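Local coordinates for probable 2-dehydropantoate 2-reductase (Bacillus subtilis, PDB 3EGO), which probably catalyses the NADPH-dependent reduction of ketopantoate to pantoate, a step in pantothenate biosynthesis, at residues N100-I105 against L177-L182; F211-F216 against K230-V235; C220-L225 against L277-L282; E260-I265 against F284-I289. All coordinates share one frame; numbering follows the deposited sequence. Where two conformers were deposited one is given.

Contact 1. Residues N100-I105 against L177-L182; sequences NGMGHI and LLTGKL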
loop_
_atom_site.group_PDB
_atom_site.type_symbol
_atom_site.label_atom_id
_atom_site.label_comp_id
_atom_site.label_asym_id
_atom_site.label_seq_id
_atom_site.Cartn_x
_atom_site.Cartn_y
_atom_site.Cartn_z
ATOM N N ASN A 100 -12.699 -8.932 -17.405
ATOM C CA ASN A 100 -11.619 -7.955 -17.258
ATOM C C ASN A 100 -10.345 -8.706 -16.921
ATOM O O ASN A 100 -10.399 -9.751 -16.267
ATOM C CB ASN A 100 -11.918 -6.952 -16.140
ATOM C CG ASN A 100 -13.069 -6.031 -16.476
ATOM O OD1 ASN A 100 -13.235 -5.610 -17.623
ATOM N ND2 ASN A 100 -13.872 -5.691 -15.459
ATOM N N GLY A 101 -9.207 -8.186 -17.367
ATOM C CA GLY A 101 -7.950 -8.878 -17.138
ATOM C C GLY A 101 -7.735 -9.984 -18.153
ATOM O O GLY A 101 -8.499 -10.103 -19.111
ATOM N N MET A 102 -6.688 -10.780 -17.942
ATOM C CA MET A 102 -6.317 -11.849 -18.869
ATOM C C MET A 102 -6.048 -13.169 -18.159
ATOM O O MET A 102 -5.607 -14.110 -18.795
ATOM C CB MET A 102 -5.104 -11.438 -19.740
ATOM C CG MET A 102 -5.428 -10.423 -20.890
ATOM S SD MET A 102 -4.045 -9.835 -21.940
ATOM C CE MET A 102 -3.917 -11.309 -22.965
ATOM N N GLY A 103 -6.357 -13.262 -16.859
ATOM C CA GLY A 103 -6.192 -14.515 -16.104
ATOM C C GLY A 103 -6.993 -15.666 -16.700
ATOM O O GLY A 103 -6.609 -16.841 -16.579
ATOM N N HIS A 104 -8.103 -15.347 -17.368
ATOM C CA HIS A 104 -8.931 -16.400 -17.983
ATOM C C HIS A 104 -8.255 -16.991 -19.203
ATOM O O HIS A 104 -8.556 -18.118 -19.607
ATOM C CB HIS A 104 -10.340 -15.906 -18.346
ATOM C CG HIS A 104 -10.367 -14.779 -19.334
ATOM N ND1 HIS A 104 -9.739 -13.572 -19.105
ATOM C CD2 HIS A 104 -11.003 -14.647 -20.522
ATOM C CE1 HIS A 104 -9.962 -12.757 -20.119
ATOM N NE2 HIS A 104 -10.731 -13.383 -20.991
ATOM N N ILE A 105 -7.346 -16.220 -19.776
ATOM C CA ILE A 105 -6.630 -16.628 -20.983
ATOM C C ILE A 105 -5.777 -17.862 -20.691
ATOM O O ILE A 105 -5.693 -18.760 -21.514
ATOM C CB ILE A 105 -5.768 -15.478 -21.523
ATOM C CG1 ILE A 105 -6.664 -14.319 -21.983
ATOM C CG2 ILE A 105 -4.873 -15.966 -22.639
ATOM C CD1 ILE A 105 -7.734 -14.737 -23.026
ATOM N N LEU A 177 -5.923 -7.148 -29.102
ATOM C CA LEU A 177 -7.130 -6.526 -28.525
ATOM C C LEU A 177 -7.042 -6.461 -26.973
ATOM O O LEU A 177 -7.156 -5.385 -26.349
ATOM C CB LEU A 177 -8.371 -7.326 -28.979
ATOM C CG LEU A 177 -9.688 -6.694 -28.485
ATOM C CD1 LEU A 177 -9.793 -5.206 -28.817
ATOM C CD2 LEU A 177 -10.851 -7.470 -29.050
ATOM N N LEU A 178 -6.847 -7.614 -26.381
ATOM C CA LEU A 178 -6.841 -7.783 -24.905
ATOM C C LEU A 178 -5.661 -7.131 -24.207
ATOM O O LEU A 178 -5.804 -6.500 -23.146
ATOM C CB LEU A 178 -6.921 -9.269 -24.517
ATOM C CG LEU A 178 -8.106 -10.146 -24.967
ATOM C CD1 LEU A 178 -8.464 -11.248 -23.994
ATOM C CD2 LEU A 178 -9.322 -9.362 -25.286
ATOM N N THR A 179 -4.474 -7.287 -24.791
ATOM C CA THR A 179 -3.279 -6.750 -24.151
ATOM C C THR A 179 -3.361 -5.273 -24.241
ATOM O O THR A 179 -2.855 -4.580 -23.398
ATOM C CB THR A 179 -1.949 -7.187 -24.850
ATOM O OG1 THR A 179 -1.968 -6.778 -26.235
ATOM C CG2 THR A 179 -1.759 -8.665 -24.724
ATOM N N GLY A 180 -4.023 -4.769 -25.268
ATOM C CA GLY A 180 -4.066 -3.326 -25.446
ATOM C C GLY A 180 -4.855 -2.655 -24.344
ATOM O O GLY A 180 -4.640 -1.491 -24.011
ATOM N N LYS A 181 -5.807 -3.382 -23.786
ATOM C CA LYS A 181 -6.573 -2.856 -22.653
ATOM C C LYS A 181 -5.834 -3.198 -21.341
ATOM O O LYS A 181 -5.822 -2.411 -20.403
ATOM C CB LYS A 181 -7.981 -3.458 -22.672
ATOM C CG LYS A 181 -8.882 -3.069 -21.466
ATOM C CD LYS A 181 -10.343 -3.537 -21.671
ATOM C CE LYS A 181 -11.041 -3.766 -20.325
ATOM N NZ LYS A 181 -10.811 -2.611 -19.402
ATOM N N LEU A 182 -5.222 -4.377 -21.288
ATOM C CA LEU A 182 -4.510 -4.794 -20.069
ATOM C C LEU A 182 -3.358 -3.851 -19.715
ATOM O O LEU A 182 -3.215 -3.476 -18.547
ATOM C CB LEU A 182 -4.022 -6.255 -20.179
ATOM C CG LEU A 182 -3.514 -6.788 -18.824
ATOM C CD1 LEU A 182 -4.288 -7.992 -18.357
ATOM C CD2 LEU A 182 -2.061 -7.095 -18.912
#
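M102 lies across three residues of helix 177-182, and a single bend near its end explains how. The side chain runs straight through chi2 (178°) and then turns at chi3 (78°), so its stem and its end meet different partners. M102 CG rests against CD1 of L182 at 3.7 Å, whereas SD and CE touch CB of L178 and the methyl of T179, with M102 SD to T179 CG2 at 3.8 Å. Shortening the residue to alanine would probably strip CB of L178, CG2 of T179 and CD1 of L182 of this neighbour and open a gap between them. Next to this, I105 meets L178 methyl to methyl, CD1 to CD1 at 3.7 Å. On the other flank G101 brings its CA to 4.0 Å from L182 CD1; at its backbone angles a CB would jam against the carbonyl oxygen of N100. Toward solvent, N100 OD1 approaches only the aliphatic CE of K181, at 3.9 Å. The polar ends have other mates: N100 ND2 bonds to E260, K181 NZ to N185. All four are cofactor, substrate or proton-donor residues by similarity, consistent with the active-site cleft between a Rossmann-type domain and the helical C-terminal domain.

Contact 2. Residues F211-F216 against K230-V235; sequences FMKLVF and KAWERV
F216 and W232 both hold CG anti to the backbone nitrogen (chi1 174° for F216), which carries each ring out from its own helix into the space between the two. There the phenyl ring lies against the start of the tryptophan side chain: W232 CB sits over its face, 3.9 Å from the F216 ring centroid, while F216 CZ comes to 3.3 Å from the backbone W232 N. The two aromatic planes are inclined at 50°, an oblique pairing in which F216 CG reaches W232 CE3 at 3.6 Å. K213 approaches the indole crosswise and lays its CG over the six-membered ring, 3.9 Å from the centroid, a CH-pi contact made by the aliphatic stem of a lysine whose chain runs on toward solvent. The helices that carry these groups, 206-223 and 228-241, follow each other directly in the C-terminal domain, which belongs to the 6PGD_C clan; the short segments run at 137° to one another, with axes 11.3 Å apart at closest. A serine in place of F216 would probably open a gap between them, leaving W232 CB and the methyls of A231 and V235 without the ring they pack on. Towards the buried side, M212 turns at its last torsion and sets CE 3.9 Å from W232 CH2, while its SD slides past V235 CG1 at 4.0 Å. M212 also packs on C187 and L191 of helix 174-195, and F216 on I183 of the same helix.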
loop_
_atom_site.group_PDB
_atom_site.type_symbol
_atom_site.label_atom_id
_atom_site.label_comp_id
_atom_site.label_asym_id
_atom_site.label_seq_id
_atom_site.Cartn_x
_atom_site.Cartn_y
_atom_site.Cartn_z
ATOM N N PHE A 211 7.261 6.134 -11.346
ATOM C CA PHE A 211 6.951 4.779 -10.895
ATOM C C PHE A 211 6.021 4.045 -11.868
ATOM O O PHE A 211 6.255 2.889 -12.212
ATOM C CB PHE A 211 6.353 4.824 -9.483
ATOM C CG PHE A 211 6.346 3.495 -8.788
ATOM C CD1 PHE A 211 7.310 3.194 -7.814
ATOM C CD2 PHE A 211 5.378 2.556 -9.087
ATOM C CE1 PHE A 211 7.302 1.945 -7.173
ATOM C CE2 PHE A 211 5.338 1.306 -8.426
ATOM C CZ PHE A 211 6.318 0.995 -7.473
ATOM N N MET A 212 4.964 4.717 -12.336
ATOM C CA MET A 212 4.135 4.127 -13.414
ATOM C C MET A 212 4.953 3.667 -14.633
ATOM O O MET A 212 4.720 2.592 -15.180
ATOM C CB MET A 212 3.016 5.096 -13.866
ATOM C CG MET A 212 1.808 4.356 -14.524
ATOM S SD MET A 212 0.318 5.337 -14.903
ATOM C CE MET A 212 1.014 6.705 -15.788
ATOM N N LYS A 213 5.903 4.491 -15.061
ATOM C CA LYS A 213 6.741 4.142 -16.222
ATOM C C LYS A 213 7.511 2.857 -15.978
ATOM O O LYS A 213 7.630 1.999 -16.869
ATOM C CB LYS A 213 7.698 5.277 -16.540
ATOM C CG LYS A 213 8.124 5.337 -18.003
ATOM C CD LYS A 213 9.195 6.379 -18.191
ATOM C CE LYS A 213 9.756 6.318 -19.609
ATOM N NZ LYS A 213 10.451 7.610 -19.914
ATOM N N LEU A 214 8.039 2.711 -14.756
ATOM C CA LEU A 214 8.752 1.495 -14.372
ATOM C C LEU A 214 7.843 0.279 -14.434
ATOM O O LEU A 214 8.248 -0.809 -14.863
ATOM C CB LEU A 214 9.344 1.645 -12.956
ATOM C CG LEU A 214 10.536 2.587 -12.774
ATOM C CD1 LEU A 214 10.923 2.655 -11.305
ATOM C CD2 LEU A 214 11.702 2.105 -13.649
ATOM N N VAL A 215 6.603 0.449 -13.965
ATOM C CA VAL A 215 5.615 -0.616 -14.102
ATOM C C VAL A 215 5.313 -0.864 -15.600
ATOM O O VAL A 215 5.288 -1.994 -16.057
ATOM C CB VAL A 215 4.311 -0.274 -13.344
ATOM C CG1 VAL A 215 3.239 -1.300 -13.625
ATOM C CG2 VAL A 215 4.605 -0.242 -11.817
ATOM N N PHE A 216 5.112 0.208 -16.353
ATOM C CA PHE A 216 4.831 0.029 -17.803
ATOM C C PHE A 216 5.936 -0.820 -18.497
ATOM O O PHE A 216 5.679 -1.779 -19.247
ATOM C CB PHE A 216 4.728 1.403 -18.462
ATOM C CG PHE A 216 4.589 1.324 -19.953
ATOM C CD1 PHE A 216 3.334 1.157 -20.525
ATOM C CD2 PHE A 216 5.709 1.380 -20.780
ATOM C CE1 PHE A 216 3.194 1.061 -21.915
ATOM C CE2 PHE A 216 5.569 1.291 -22.172
ATOM C CZ PHE A 216 4.313 1.128 -22.720
ATOM N N LYS A 230 4.021 4.096 -28.369
ATOM C CA LYS A 230 2.619 4.416 -28.597
ATOM C C LYS A 230 1.774 3.940 -27.422
ATOM O O LYS A 230 0.890 4.661 -26.960
ATOM C CB LYS A 230 2.146 3.773 -29.897
ATOM C CG LYS A 230 0.639 3.772 -30.113
ATOM C CD LYS A 230 0.252 2.845 -31.269
ATOM C CE LYS A 230 -1.194 3.048 -31.710
ATOM N NZ LYS A 230 -2.134 3.079 -30.550
ATOM N N ALA A 231 2.065 2.738 -26.924
ATOM C CA ALA A 231 1.341 2.223 -25.765
ATOM C C ALA A 231 1.559 3.095 -24.525
ATOM O O ALA A 231 0.599 3.384 -23.806
ATOM C CB ALA A 231 1.665 0.783 -25.502
ATOM N N TRP A 232 2.790 3.557 -24.300
ATOM C CA TRP A 232 3.060 4.469 -23.177
ATOM C C TRP A 232 2.278 5.774 -23.290
ATOM O O TRP A 232 1.784 6.307 -22.285
ATOM C CB TRP A 232 4.572 4.756 -23.040
ATOM C CG TRP A 232 4.959 5.737 -21.930
ATOM C CD1 TRP A 232 5.763 6.845 -22.057
ATOM C CD2 TRP A 232 4.580 5.685 -20.543
ATOM N NE1 TRP A 232 5.901 7.480 -20.844
ATOM C CE2 TRP A 232 5.185 6.788 -19.900
ATOM C CE3 TRP A 232 3.794 4.812 -19.783
ATOM C CZ2 TRP A 232 5.022 7.039 -18.544
ATOM C CZ3 TRP A 232 3.637 5.062 -18.442
ATOM C CH2 TRP A 232 4.238 6.170 -17.834
ATOM N N GLU A 233 2.168 6.309 -24.506
ATOM C CA GLU A 233 1.445 7.571 -24.686
ATOM C C GLU A 233 -0.012 7.401 -24.300
ATOM O O GLU A 233 -0.582 8.235 -23.599
ATOM C CB GLU A 233 1.568 8.087 -26.129
ATOM C CG GLU A 233 2.909 8.746 -26.411
ATOM C CD GLU A 233 3.460 8.425 -27.798
ATOM O OE1 GLU A 233 2.654 8.224 -28.748
ATOM O OE2 GLU A 233 4.710 8.378 -27.931
ATOM N N ARG A 234 -0.561 6.281 -24.738
ATOM C CA ARG A 234 -1.942 5.851 -24.507
ATOM C C ARG A 234 -2.268 5.742 -23.025
ATOM O O ARG A 234 -3.237 6.338 -22.539
ATOM C CB ARG A 234 -2.141 4.498 -25.191
ATOM C CG ARG A 234 -3.530 3.907 -25.121
ATOM C CD ARG A 234 -3.602 2.618 -25.959
ATOM N NE ARG A 234 -4.456 1.581 -25.366
ATOM C CZ ARG A 234 -5.628 1.804 -24.760
ATOM N NH1 ARG A 234 -6.119 3.037 -24.660
ATOM N NH2 ARG A 234 -6.326 0.785 -24.255
ATOM N N VAL A 235 -1.439 4.995 -22.302
ATOM C CA VAL A 235 -1.551 4.897 -20.836
ATOM C C VAL A 235 -1.696 6.289 -20.224
ATOM O O VAL A 235 -2.612 6.561 -19.445
ATOM C CB VAL A 235 -0.315 4.141 -20.231
ATOM C CG1 VAL A 235 -0.298 4.215 -18.693
ATOM C CG2 VAL A 235 -0.253 2.671 -20.704
#

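Contact 3. Residues C220-L225 against L277-L282; sequences CRILKL and LDAVHL
I222 and L282 meet tip to tip, CD1 to CD1 at 3.7 Å, in the tight, buried half of this contact. The same I222 CD1 lies 4.1 Å from the methyl of A279, the N-cap residue of helix 280-291. From the other direction L277 slides alongside I222 and pushes its CD1 to 3.8 Å from I222 CA, close against the backbone of the helix. Three apolar residues of the later segment thus bear on one isoleucine, whose CG1 is placed by a chi1 of -71°, anti to its carbonyl carbon. The solvent side is thinner, not more distant: a single exposed arginine covers it. R221 bends at chi2 (57°), so that its chain folds back over L277: CG touches L277 CD2 at 3.8 Å, and one guanidinium face covers L277 CD1, with NH1 3.7 Å from that methyl. R221 NH1 is also hydrogen-bonded to Q275, but a crystal neighbour may influence its pose. Just beyond, a Schellman motif with K224 at C-prime ends helix 206-223. Helix 261-274 packs against the contact, E271 and A272 on I222 and L269 on L282, while E218 of helix 206-223 accepts bonds from L282 N and H281 ND1.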
loop_
_atom_site.group_PDB
_atom_site.type_symbol
_atom_site.label_atom_id
_atom_site.label_comp_id
_atom_site.label_asym_id
_atom_site.label_seq_id
_atom_site.Cartn_x
_atom_site.Cartn_y
_atom_site.Cartn_z
ATOM N N CYS A 220 5.045 -4.074 -20.373
ATOM C CA CYS A 220 5.247 -3.964 -21.821
ATOM C C CYS A 220 6.130 -5.097 -22.360
ATOM O O CYS A 220 5.763 -5.772 -23.325
ATOM C CB CYS A 220 5.788 -2.574 -22.160
ATOM S SG CYS A 220 6.091 -2.239 -23.937
ATOM N N ARG A 221 7.270 -5.342 -21.711
ATOM C CA ARG A 221 8.128 -6.468 -22.092
ATOM C C ARG A 221 7.493 -7.848 -21.914
ATOM O O ARG A 221 7.628 -8.718 -22.792
ATOM C CB ARG A 221 9.474 -6.414 -21.373
ATOM C CG ARG A 221 10.401 -7.582 -21.711
ATOM C CD ARG A 221 10.672 -7.703 -23.250
ATOM N NE ARG A 221 11.440 -8.915 -23.561
ATOM C CZ ARG A 221 10.896 -10.117 -23.728
ATOM N NH1 ARG A 221 9.572 -10.267 -23.654
ATOM N NH2 ARG A 221 11.664 -11.172 -23.976
ATOM N N ILE A 222 6.807 -8.079 -20.793
ATOM C CA ILE A 222 6.179 -9.370 -20.539
ATOM C C ILE A 222 5.145 -9.686 -21.638
ATOM O O ILE A 222 5.027 -10.834 -22.111
ATOM C CB ILE A 222 5.449 -9.372 -19.145
ATOM C CG1 ILE A 222 6.468 -9.363 -17.990
ATOM C CG2 ILE A 222 4.543 -10.548 -19.004
ATOM C CD1 ILE A 222 5.899 -8.756 -16.664
ATOM N N LEU A 223 4.404 -8.662 -22.048
ATOM C CA LEU A 223 3.350 -8.843 -23.063
ATOM C C LEU A 223 3.892 -8.819 -24.497
ATOM O O LEU A 223 3.150 -9.157 -25.458
ATOM C CB LEU A 223 2.283 -7.745 -22.927
ATOM C CG LEU A 223 1.500 -7.754 -21.619
ATOM C CD1 LEU A 223 0.761 -6.433 -21.455
ATOM C CD2 LEU A 223 0.545 -8.966 -21.482
ATOM N N LYS A 224 5.141 -8.367 -24.647
ATOM C CA LYS A 224 5.762 -8.210 -25.960
ATOM C C LYS A 224 4.927 -7.303 -26.872
ATOM O O LYS A 224 4.579 -7.674 -27.998
ATOM C CB LYS A 224 5.936 -9.590 -26.597
ATOM C CG LYS A 224 6.932 -10.476 -25.876
ATOM C CD LYS A 224 6.767 -11.927 -26.274
ATOM C CE LYS A 224 7.921 -12.759 -25.769
ATOM N NZ LYS A 224 7.719 -14.207 -26.080
ATOM N N LEU A 225 4.597 -6.119 -26.378
ATOM C CA LEU A 225 3.757 -5.194 -27.117
ATOM C C LEU A 225 4.464 -4.667 -28.350
ATOM O O LEU A 225 5.600 -4.191 -28.264
ATOM C CB LEU A 225 3.367 -4.021 -26.227
ATOM C CG LEU A 225 2.495 -4.419 -25.037
ATOM C CD1 LEU A 225 1.987 -3.171 -24.363
ATOM C CD2 LEU A 225 1.351 -5.315 -25.496
ATOM N N LEU A 277 11.577 -13.536 -16.952
ATOM C CA LEU A 277 11.645 -12.085 -16.901
ATOM C C LEU A 277 11.422 -11.612 -15.466
ATOM O O LEU A 277 10.778 -12.284 -14.661
ATOM C CB LEU A 277 10.577 -11.465 -17.809
ATOM C CG LEU A 277 10.829 -11.423 -19.326
ATOM C CD1 LEU A 277 9.492 -11.143 -20.090
ATOM C CD2 LEU A 277 11.878 -10.364 -19.633
ATOM N N ASP A 278 11.941 -10.436 -15.171
ATOM C CA ASP A 278 11.780 -9.872 -13.862
ATOM C C ASP A 278 10.546 -8.969 -13.873
ATOM O O ASP A 278 10.166 -8.376 -14.901
ATOM C CB ASP A 278 13.040 -9.118 -13.456
ATOM C CG ASP A 278 14.210 -10.077 -13.129
ATOM O OD1 ASP A 278 13.971 -11.213 -12.628
ATOM O OD2 ASP A 278 15.369 -9.689 -13.382
ATOM N N ALA A 279 9.910 -8.880 -12.723
ATOM C CA ALA A 279 8.674 -8.127 -12.604
ATOM C C ALA A 279 8.623 -7.689 -11.157
ATOM O O ALA A 279 7.617 -7.926 -10.495
ATOM C CB ALA A 279 7.520 -9.031 -12.879
ATOM N N VAL A 280 9.711 -7.069 -10.692
ATOM C CA VAL A 280 9.832 -6.703 -9.279
ATOM C C VAL A 280 8.776 -5.690 -8.833
ATOM O O VAL A 280 8.243 -5.810 -7.726
ATOM C CB VAL A 280 11.233 -6.177 -8.907
ATOM C CG1 VAL A 280 11.499 -4.850 -9.551
ATOM C CG2 VAL A 280 11.349 -6.040 -7.401
ATOM N N HIS A 281 8.479 -4.696 -9.668
ATOM C CA HIS A 281 7.472 -3.705 -9.286
ATOM C C HIS A 281 6.092 -4.321 -9.310
ATOM O O HIS A 281 5.324 -4.157 -8.371
ATOM C CB HIS A 281 7.533 -2.498 -10.194
ATOM C CG HIS A 281 8.846 -1.796 -10.142
ATOM N ND1 HIS A 281 9.925 -2.181 -10.903
ATOM C CD2 HIS A 281 9.266 -0.763 -9.379
ATOM C CE1 HIS A 281 10.950 -1.388 -10.633
ATOM N NE2 HIS A 281 10.579 -0.528 -9.702
ATOM N N LEU A 282 5.757 -5.021 -10.388
ATOM C CA LEU A 282 4.501 -5.778 -10.407
ATOM C C LEU A 282 4.359 -6.739 -9.217
ATOM O O LEU A 282 3.271 -6.940 -8.682
ATOM C CB LEU A 282 4.374 -6.545 -11.739
ATOM C CG LEU A 282 4.094 -5.675 -12.972
ATOM C CD1 LEU A 282 4.410 -6.471 -14.225
ATOM C CD2 LEU A 282 2.644 -5.251 -12.994
#

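Contact 4. Residues E260-I265 against F284-I289; sequences EADAII and FLYGSI
Y286, I265 and A261 lose the most surface here, and the tyrosine side chain meets the other two as well as D262. With CG anti to the backbone nitrogen (chi1 -177°), Y286 reaches across to helix 261-274, and its hydroxyl donates a short hydrogen bond to D262, OH to OD1 at 2.5 Å. The acceptor lies at the edge of the ring, in its plane, but the hydroxyl meets the syn side of OD1 from 32° outside the carboxylate plane, and the two flat groups are turned 43° apart. OD2 of D262 makes a salt bridge with K290, so both oxygens are engaged and the carboxylate's rotation is probably fixed. I265 packs nearer the root of the tyrosine, its CG2 3.8 Å from Y286 CB. A261 lies beside the ring, its CB 4.2 Å from Y286 CD1 and 4.1 Å from I289 CG2. The segments run nearly antiparallel, their axes 10.6 Å apart at closest, and the earlier one includes a wider pi-type turn at 262-265. Helix 174-195 adjoins the pair, with L191 and L194 against L285 and L194 also against I289; toward the dimer partner, F284 and S288 pack on L195 of the second subunit.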
loop_
_atom_site.group_PDB
_atom_site.type_symbol
_atom_site.label_atom_id
_atom_site.label_comp_id
_atom_site.label_asym_id
_atom_site.label_seq_id
_atom_site.Cartn_x
_atom_site.Cartn_y
_atom_site.Cartn_z
ATOM N N GLU A 260 -9.476 -7.272 -8.690
ATOM C CA GLU A 260 -9.082 -8.032 -9.876
ATOM C C GLU A 260 -7.555 -8.180 -9.986
ATOM O O GLU A 260 -7.020 -8.236 -11.091
ATOM C CB GLU A 260 -9.610 -7.320 -11.109
ATOM C CG GLU A 260 -11.125 -7.100 -11.080
ATOM C CD GLU A 260 -11.627 -6.285 -12.271
ATOM O OE1 GLU A 260 -10.936 -5.327 -12.703
ATOM O OE2 GLU A 260 -12.710 -6.632 -12.772
ATOM N N ALA A 261 -6.846 -8.133 -8.855
ATOM C CA ALA A 261 -5.375 -8.304 -8.867
ATOM C C ALA A 261 -4.953 -9.598 -9.576
ATOM O O ALA A 261 -3.971 -9.626 -10.362
ATOM C CB ALA A 261 -4.820 -8.269 -7.412
ATOM N N ASP A 262 -5.644 -10.695 -9.317
ATOM C CA ASP A 262 -5.181 -11.947 -9.923
ATOM C C ASP A 262 -5.338 -11.922 -11.439
ATOM O O ASP A 262 -4.473 -12.436 -12.164
ATOM C CB ASP A 262 -5.912 -13.158 -9.370
ATOM C CG ASP A 262 -5.549 -13.466 -7.950
ATOM O OD1 ASP A 262 -4.472 -13.032 -7.495
ATOM O OD2 ASP A 262 -6.362 -14.145 -7.288
ATOM N N ALA A 263 -6.433 -11.326 -11.913
ATOM C CA ALA A 263 -6.738 -11.305 -13.354
ATOM C C ALA A 263 -5.913 -10.277 -14.104
ATOM O O ALA A 263 -5.601 -10.461 -15.272
ATOM C CB ALA A 263 -8.224 -11.057 -13.581
ATOM N N ILE A 264 -5.540 -9.198 -13.441
ATOM C CA ILE A 264 -4.729 -8.172 -14.074
ATOM C C ILE A 264 -3.249 -8.440 -13.837
ATOM O O ILE A 264 -2.459 -8.574 -14.799
ATOM C CB ILE A 264 -5.071 -6.777 -13.564
ATOM C CG1 ILE A 264 -6.528 -6.397 -13.889
ATOM C CG2 ILE A 264 -4.115 -5.739 -14.110
ATOM C CD1 ILE A 264 -6.716 -5.808 -15.245
ATOM N N ILE A 265 -2.854 -8.483 -12.567
ATOM C CA ILE A 265 -1.433 -8.538 -12.255
ATOM C C ILE A 265 -0.927 -9.954 -12.245
ATOM O O ILE A 265 0.192 -10.202 -12.724
ATOM C CB ILE A 265 -1.084 -7.910 -10.865
ATOM C CG1 ILE A 265 -1.742 -6.537 -10.677
ATOM C CG2 ILE A 265 0.444 -7.811 -10.708
ATOM C CD1 ILE A 265 -1.766 -6.094 -9.226
ATOM N N PHE A 284 5.659 -6.469 -6.218
ATOM C CA PHE A 284 5.462 -5.733 -4.959
ATOM C C PHE A 284 3.994 -5.212 -4.867
ATOM O O PHE A 284 3.338 -5.249 -3.816
ATOM C CB PHE A 284 6.427 -4.538 -4.857
ATOM C CG PHE A 284 6.312 -3.808 -3.523
ATOM C CD1 PHE A 284 6.990 -4.293 -2.408
ATOM C CD2 PHE A 284 5.459 -2.729 -3.375
ATOM C CE1 PHE A 284 6.862 -3.658 -1.166
ATOM C CE2 PHE A 284 5.308 -2.092 -2.153
ATOM C CZ PHE A 284 5.982 -2.570 -1.039
ATOM N N LEU A 285 3.504 -4.703 -5.988
ATOM C CA LEU A 285 2.130 -4.233 -6.070
ATOM C C LEU A 285 1.134 -5.346 -5.778
ATOM O O LEU A 285 0.195 -5.160 -5.016
ATOM C CB LEU A 285 1.895 -3.655 -7.469
ATOM C CG LEU A 285 2.637 -2.355 -7.784
ATOM C CD1 LEU A 285 2.513 -1.959 -9.301
ATOM C CD2 LEU A 285 2.102 -1.225 -6.921
ATOM N N TYR A 286 1.335 -6.493 -6.420
ATOM C CA TYR A 286 0.516 -7.670 -6.227
ATOM C C TYR A 286 0.539 -8.092 -4.763
ATOM O O TYR A 286 -0.507 -8.291 -4.155
ATOM C CB TYR A 286 1.018 -8.807 -7.130
ATOM C CG TYR A 286 0.184 -10.073 -7.070
ATOM C CD1 TYR A 286 -1.065 -10.141 -7.672
ATOM C CD2 TYR A 286 0.638 -11.191 -6.385
ATOM C CE1 TYR A 286 -1.842 -11.311 -7.598
ATOM C CE2 TYR A 286 -0.122 -12.353 -6.297
ATOM C CZ TYR A 286 -1.363 -12.402 -6.912
ATOM O OH TYR A 286 -2.118 -13.557 -6.834
ATOM N N GLY A 287 1.726 -8.246 -4.189
ATOM C CA GLY A 287 1.793 -8.666 -2.784
ATOM C C GLY A 287 1.058 -7.678 -1.868
ATOM O O GLY A 287 0.362 -8.082 -0.960
ATOM N N SER A 288 1.185 -6.381 -2.126
ATOM C CA SER A 288 0.578 -5.370 -1.261
ATOM C C SER A 288 -0.926 -5.322 -1.404
ATOM O O SER A 288 -1.638 -5.092 -0.438
ATOM C CB SER A 288 1.103 -3.962 -1.579
ATOM O OG SER A 288 2.509 -3.892 -1.464
ATOM N N ILE A 289 -1.417 -5.449 -2.628
ATOM C CA ILE A 289 -2.886 -5.487 -2.811
ATOM C C ILE A 289 -3.473 -6.776 -2.221
ATOM O O ILE A 289 -4.514 -6.766 -1.535
ATOM C CB ILE A 289 -3.293 -5.415 -4.304
ATOM C CG1 ILE A 289 -2.756 -4.163 -4.981
ATOM C CG2 ILE A 289 -4.810 -5.523 -4.415
ATOM C CD1 ILE A 289 -3.120 -2.918 -4.291
#

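In the fold
Contact 1 joins the two domains beside the probable active site, and contacts 2, 3 and 4 lie within the helical domain, contact 4 carrying E260, a probable cofactor residue. Contacts 1 and 4, centred about 14 Å apart, are tied by a probable hydrogen bond from M102 N to A263 O of 2.9 Å. Contact 1 meets contact 2 where R234 NH2 lies 2.8 Å from G180 O, beside K181. Contacts 2 and 3 share helix 206-223, contacts 3 and 4 helix 280-291, and all three touch the second subunit: F211 stacks on its F284, and H281 bonds to its H281. M212 and I265 approach N189, a probable substrate residue, to about 9 and 7 Å between side chains.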